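Long-range contacts in cellulosome anchoring protein cohesin region (Clostridium thermocellum, PDB 4DH2), which binds a type I dockerin through its cohesin domain and so probably holds dockerin-bearing proteins as part of the cellulosome system: residues A[45-50]-A[101-106]; A[64-69]-A[112-117]. All blocks are in the same frame, centred on the assembly; numbering follows the deposited sequence.

Overall arrangement
Strand 48-54 is entered through 45-50, where contact 1 later receives the loop 101-106; this closes a long loop that holds strands 60-67, 78-83 and 88-94. Contact 2 starts inside that loop, at 64-69, and is completed beyond it by 112-117 on strand 108-117. The segments alternate along the chain, so the two closures cross rather than nest. Contact 1 ties the connection between strands 88-94 and 108-117 to the start of strand 48-54, beside the dockerin; contact 2 pairs strand 60-67, outermost within this chain, with 108-117. Their centres lie about 20 Å apart, and their nearest atoms, about 7 Å apart, do not touch.

Contact 1: residues A[45-50]-A[101-106]; sequences GIQSFN and EGLIKT
I104 lies against I46 and F49, while L103 next to it in the loop reaches Q47. The two isoleucines meet at their branch points, CB of I46 4.1 Å from CB of I104. Farther out, the I104 side chain stands at about a right angle to that of F49, and its CD1 comes in at the ring edge, 3.8 Å from F49 CE2 and in the ring plane. F49 holds CG between its backbone N and carbonyl carbon (chi1 71°), a rotation that goes with this edge facing I104; its ring also packs among those of F38, F93 and F141. L103 runs obliquely across Q47, with CD2 3.6 Å from Q47 OE1. The Q47 amide is held elsewhere: NE2 bonds to D94 OD1 and D95 O, and OE1 receives a weak bond from R26 of the dockerin chain. Backbone bonds join the isoleucines in both directions: I46 N donates to I104 O (2.8 Å) and I104 N to I46 O (2.9 Å). G45 CA lies 3.3 Å from I104 O, a CA-H...O contact, and 3.7 Å from K105 CG. The arrangement is a single antiparallel bridge, followed at Q47 and S48 by a classic beta bulge opposite C142, at the start of strand 48-54 of the cohesin fold, where Q47, S48 and N50 meet the dockerin chain.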
loop_
_atom_site.group_PDB
_atom_site.type_symbol
_atom_site.label_atom_id
_atom_site.label_comp_id
_atom_site.label_asym_id
_atom_site.label_seq_id
_atom_site.Cartn_x
_atom_site.Cartn_y
_atom_site.Cartn_z
ATOM N N GLY A 45 -2.058 9.368 14.942
ATOM C CA GLY A 45 -2.002 8.028 14.391
ATOM C C GLY A 45 -2.643 7.794 13.037
ATOM O O GLY A 45 -3.678 8.373 12.701
ATOM N N ILE A 46 -2.005 6.907 12.271
ATOM C CA ILE A 46 -2.531 6.370 11.025
ATOM C C ILE A 46 -3.418 5.140 11.292
ATOM O O ILE A 46 -2.992 4.161 11.918
ATOM C CB ILE A 46 -1.383 5.922 10.117
ATOM C CG1 ILE A 46 -0.402 7.083 9.879
ATOM C CG2 ILE A 46 -1.887 5.379 8.762
ATOM C CD1 ILE A 46 0.956 6.629 9.372
ATOM N N GLN A 47 -4.639 5.205 10.785
ATOM C CA GLN A 47 -5.570 4.079 10.780
ATOM C C GLN A 47 -5.324 3.135 9.617
ATOM O O GLN A 47 -5.370 1.894 9.758
ATOM C CB GLN A 47 -6.993 4.638 10.700
ATOM C CG GLN A 47 -8.075 3.642 10.315
ATOM C CD GLN A 47 -8.373 2.689 11.454
ATOM O OE1 GLN A 47 -8.607 3.114 12.580
ATOM N NE2 GLN A 47 -8.319 1.401 11.174
ATOM N N SER A 48 -5.059 3.700 8.444
ATOM C CA SER A 48 -4.917 2.869 7.269
ATOM C C SER A 48 -4.056 3.570 6.217
ATOM O O SER A 48 -4.082 4.805 6.107
ATOM C CB SER A 48 -6.275 2.579 6.661
ATOM O OG SER A 48 -6.167 1.818 5.460
ATOM N N PHE A 49 -3.338 2.775 5.439
ATOM C CA PHE A 49 -2.660 3.330 4.271
ATOM C C PHE A 49 -2.565 2.317 3.184
ATOM O O PHE A 49 -2.601 1.106 3.427
ATOM C CB PHE A 49 -1.275 3.899 4.619
ATOM C CG PHE A 49 -0.212 2.851 4.954
ATOM C CD1 PHE A 49 0.451 2.151 3.960
ATOM C CD2 PHE A 49 0.126 2.607 6.272
ATOM C CE1 PHE A 49 1.434 1.242 4.287
ATOM C CE2 PHE A 49 1.087 1.703 6.605
ATOM C CZ PHE A 49 1.749 1.009 5.609
ATOM N N ASN A 50 -2.451 2.819 1.958
ATOM C CA ASN A 50 -2.354 1.989 0.771
ATOM C C ASN A 50 -1.355 2.742 -0.093
ATOM O O ASN A 50 -1.557 3.939 -0.392
ATOM C CB ASN A 50 -3.764 1.905 0.197
ATOM C CG ASN A 50 -3.920 1.047 -1.056
ATOM O OD1 ASN A 50 -4.822 1.335 -1.833
ATOM N ND2 ASN A 50 -3.112 -0.002 -1.246
ATOM N N GLU A 101 -6.592 1.328 18.732
ATOM C CA GLU A 101 -5.563 0.827 19.636
ATOM C C GLU A 101 -4.337 0.309 18.897
ATOM O O GLU A 101 -3.316 0.009 19.506
ATOM C CB GLU A 101 -6.183 -0.239 20.560
ATOM C CG GLU A 101 -7.227 0.399 21.493
ATOM C CD GLU A 101 -8.095 -0.594 22.253
ATOM O OE1 GLU A 101 -7.756 -1.805 22.273
ATOM O OE2 GLU A 101 -9.118 -0.143 22.829
ATOM N N GLY A 102 -4.428 0.223 17.569
ATOM C CA GLY A 102 -3.297 -0.226 16.789
ATOM C C GLY A 102 -2.968 0.758 15.674
ATOM O O GLY A 102 -2.593 0.345 14.569
ATOM N N LEU A 103 -3.128 2.051 15.959
ATOM C CA LEU A 103 -2.767 3.081 14.980
ATOM C C LEU A 103 -1.275 3.205 14.906
ATOM O O LEU A 103 -0.567 2.977 15.897
ATOM C CB LEU A 103 -3.350 4.441 15.391
ATOM C CG LEU A 103 -4.857 4.465 15.672
ATOM C CD1 LEU A 103 -5.292 5.807 16.259
ATOM C CD2 LEU A 103 -5.675 4.108 14.411
ATOM N N ILE A 104 -0.762 3.596 13.745
ATOM C CA ILE A 104 0.670 3.819 13.646
ATOM C C ILE A 104 0.977 5.258 14.053
ATOM O O ILE A 104 0.499 6.195 13.411
ATOM C CB ILE A 104 1.201 3.544 12.236
ATOM C CG1 ILE A 104 0.962 2.080 11.870
ATOM C CG2 ILE A 104 2.696 3.862 12.141
ATOM C CD1 ILE A 104 1.277 1.772 10.434
ATOM N N LYS A 105 1.747 5.413 15.139
ATOM C CA LYS A 105 2.012 6.730 15.740
ATOM C C LYS A 105 3.492 7.047 15.843
ATOM O O LYS A 105 3.870 8.109 16.348
ATOM C CB LYS A 105 1.426 6.798 17.155
ATOM C CG LYS A 105 -0.079 6.650 17.195
ATOM C CD LYS A 105 -0.582 6.644 18.642
ATOM C CE LYS A 105 -2.079 6.766 18.686
ATOM N NZ LYS A 105 -2.622 6.653 20.094
ATOM N N THR A 106 4.320 6.122 15.362
ATOM C CA THR A 106 5.763 6.162 15.546
ATOM C C THR A 106 6.534 6.178 14.224
ATOM O O THR A 106 6.162 5.477 13.292
ATOM C CB THR A 106 6.182 4.909 16.312
ATOM O OG1 THR A 106 5.493 4.891 17.566
ATOM C CG2 THR A 106 7.692 4.901 16.553
#

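Contact 2: residues A[64-69]-A[112-117]; sequences KVEPGS and KLTVRI
K64 and T114 are joined by two backbone bonds of unequal quality. T114 N points almost straight at K64 O (2.8 Å, 177° at the hydrogen), whereas K64 N to T114 O is longer, 3.3 Å, and more bent. Two residues along, E66 and K112 form the next hydrogen-bonded pair: K112 N to E66 O spans 2.8 Å and the return bond from E66 N to K112 O 3.0 Å. On the face carrying K64, E66, K112 and T114, a water sits between the strands. In the E66 conformer given here, one of two, it lies within hydrogen-bonding distance of E66 OE1 (2.6 Å), T114 OG1 and K112 O; the link to the carboxylate depends on that conformer. In the same conformer the other carboxylate oxygen, E66 OE2, makes a salt bridge with K64 NZ (2.9 Å), which comes in from above the carboxylate plane. With CG anti to the backbone N (chi1 -165°) and an extended chain, K64 carries its ammonium away from K112 and T114, toward the glutamate on its own strand. The backbone bonds make a regular antiparallel ladder, the axes 164° apart in direction, at an edge of the sheet within this chain, in the cohesin beta sandwich; strand 31-39 flanks 108-117 on its other side. Direct packing on the polar face is close at K64 CB and T114 CB, 3.8 Å apart. On the reverse face V65 and L113, the non-hydrogen-bonded pair, lie side by side pointing the same way, with CG1 of V65 4.1 Å from CD2 of L113. Both are buried against I89 and F91 of strand 88-94, and V65 also touches Y80 and I82 of strand 78-83.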
loop_
_atom_site.group_PDB
_atom_site.type_symbol
_atom_site.label_atom_id
_atom_site.label_comp_id
_atom_site.label_asym_id
_atom_site.label_seq_id
_atom_site.Cartn_x
_atom_site.Cartn_y
_atom_site.Cartn_z
ATOM N N LYS A 64 10.936 -10.991 -1.334
ATOM C CA LYS A 64 10.174 -10.973 -0.074
ATOM C C LYS A 64 9.794 -9.551 0.284
ATOM O O LYS A 64 10.544 -8.596 0.016
ATOM C CB LYS A 64 11.045 -11.535 1.054
ATOM C CG LYS A 64 10.337 -11.921 2.321
ATOM C CD LYS A 64 11.313 -12.507 3.333
ATOM C CE LYS A 64 10.601 -12.911 4.609
ATOM N NZ LYS A 64 11.518 -13.559 5.589
ATOM N N VAL A 65 8.629 -9.408 0.915
ATOM C CA VAL A 65 8.246 -8.155 1.523
ATOM C C VAL A 65 7.826 -8.448 2.951
ATOM O O VAL A 65 7.019 -9.350 3.179
ATOM C CB VAL A 65 7.064 -7.555 0.773
ATOM C CG1 VAL A 65 6.734 -6.191 1.344
ATOM C CG2 VAL A 65 7.370 -7.492 -0.725
ATOM N N GLU A 66 8.356 -7.679 3.903
ATOM C CA GLU A 66 8.070 -7.880 5.323
ATOM C C GLU A 66 7.617 -6.582 5.978
ATOM O O GLU A 66 8.146 -5.527 5.659
ATOM C CB GLU A 66 9.339 -8.313 6.046
ATOM C CG GLU A 66 9.907 -9.651 5.620
ATOM C CD GLU A 66 11.341 -9.833 6.076
ATOM O OE1 GLU A 66 12.182 -8.951 5.804
ATOM O OE2 GLU A 66 11.625 -10.864 6.716
ATOM N N PRO A 67 6.670 -6.664 6.938
ATOM C CA PRO A 67 6.310 -5.442 7.661
ATOM C C PRO A 67 7.471 -4.979 8.522
ATOM O O PRO A 67 8.289 -5.786 8.987
ATOM C CB PRO A 67 5.129 -5.872 8.528
ATOM C CG PRO A 67 5.377 -7.356 8.756
ATOM C CD PRO A 67 5.982 -7.852 7.473
ATOM N N GLY A 68 7.550 -3.669 8.704
ATOM C CA GLY A 68 8.538 -3.048 9.561
ATOM C C GLY A 68 8.068 -3.015 11.002
ATOM O O GLY A 68 6.908 -3.341 11.299
ATOM N N SER A 69 8.956 -2.573 11.896
ATOM C CA SER A 69 8.669 -2.578 13.329
ATOM C C SER A 69 7.550 -1.634 13.720
ATOM O O SER A 69 6.921 -1.822 14.765
ATOM C CB SER A 69 9.915 -2.216 14.139
ATOM O OG SER A 69 10.239 -0.857 13.975
ATOM N N LYS A 112 10.228 -3.793 4.782
ATOM C CA LYS A 112 11.537 -4.059 4.218
ATOM C C LYS A 112 11.341 -4.930 2.990
ATOM O O LYS A 112 10.640 -5.958 3.049
ATOM C CB LYS A 112 12.411 -4.810 5.235
ATOM C CG LYS A 112 12.816 -3.990 6.433
ATOM C CD LYS A 112 13.702 -4.811 7.380
ATOM C CE LYS A 112 14.272 -3.941 8.507
ATOM N NZ LYS A 112 13.321 -3.750 9.659
ATOM N N LEU A 113 11.984 -4.553 1.888
ATOM C CA LEU A 113 11.962 -5.370 0.699
ATOM C C LEU A 113 13.225 -6.214 0.732
ATOM O O LEU A 113 14.267 -5.711 1.114
ATOM C CB LEU A 113 12.079 -4.499 -0.524
ATOM C CG LEU A 113 11.045 -3.379 -0.641
ATOM C CD1 LEU A 113 11.264 -2.636 -1.935
ATOM C CD2 LEU A 113 9.664 -3.963 -0.552
ATOM N N THR A 114 13.139 -7.474 0.335
ATOM C CA THR A 114 14.349 -8.253 0.100
ATOM C C THR A 114 14.417 -8.438 -1.391
ATOM O O THR A 114 13.513 -9.038 -1.989
ATOM C CB THR A 114 14.285 -9.634 0.801
ATOM O OG1 THR A 114 14.088 -9.451 2.207
ATOM C CG2 THR A 114 15.581 -10.429 0.564
ATOM N N VAL A 115 15.479 -7.930 -2.018
ATOM C CA VAL A 115 15.580 -8.003 -3.445
ATOM C C VAL A 115 16.904 -8.582 -3.896
ATOM O O VAL A 115 17.916 -8.483 -3.197
ATOM C CB VAL A 115 15.426 -6.626 -4.089
ATOM C CG1 VAL A 115 14.184 -5.935 -3.525
ATOM C CG2 VAL A 115 16.699 -5.766 -3.891
ATOM N N ARG A 116 16.890 -9.161 -5.088
ATOM C CA ARG A 116 18.131 -9.627 -5.701
ATOM C C ARG A 116 18.472 -8.695 -6.811
ATOM O O ARG A 116 17.627 -8.394 -7.637
ATOM C CB ARG A 116 17.970 -11.023 -6.289
ATOM C CG ARG A 116 19.206 -11.468 -7.082
ATOM C CD ARG A 116 18.954 -12.729 -7.877
ATOM N NE ARG A 116 19.046 -13.920 -7.038
ATOM C CZ ARG A 116 18.149 -14.898 -7.010
ATOM N NH1 ARG A 116 17.069 -14.854 -7.777
ATOM N NH2 ARG A 116 18.336 -15.930 -6.206
ATOM N N ILE A 117 19.708 -8.226 -6.833
ATOM C CA ILE A 117 20.177 -7.414 -7.936
ATOM C C ILE A 117 20.694 -8.321 -9.043
ATOM O O ILE A 117 21.589 -9.147 -8.817
ATOM C CB ILE A 117 21.277 -6.451 -7.474
ATOM C CG1 ILE A 117 20.779 -5.636 -6.280
ATOM C CG2 ILE A 117 21.737 -5.569 -8.653
ATOM C CD1 ILE A 117 21.818 -4.739 -5.682
HETATM O O HOH W 1 11.862 -8.548 3.239
#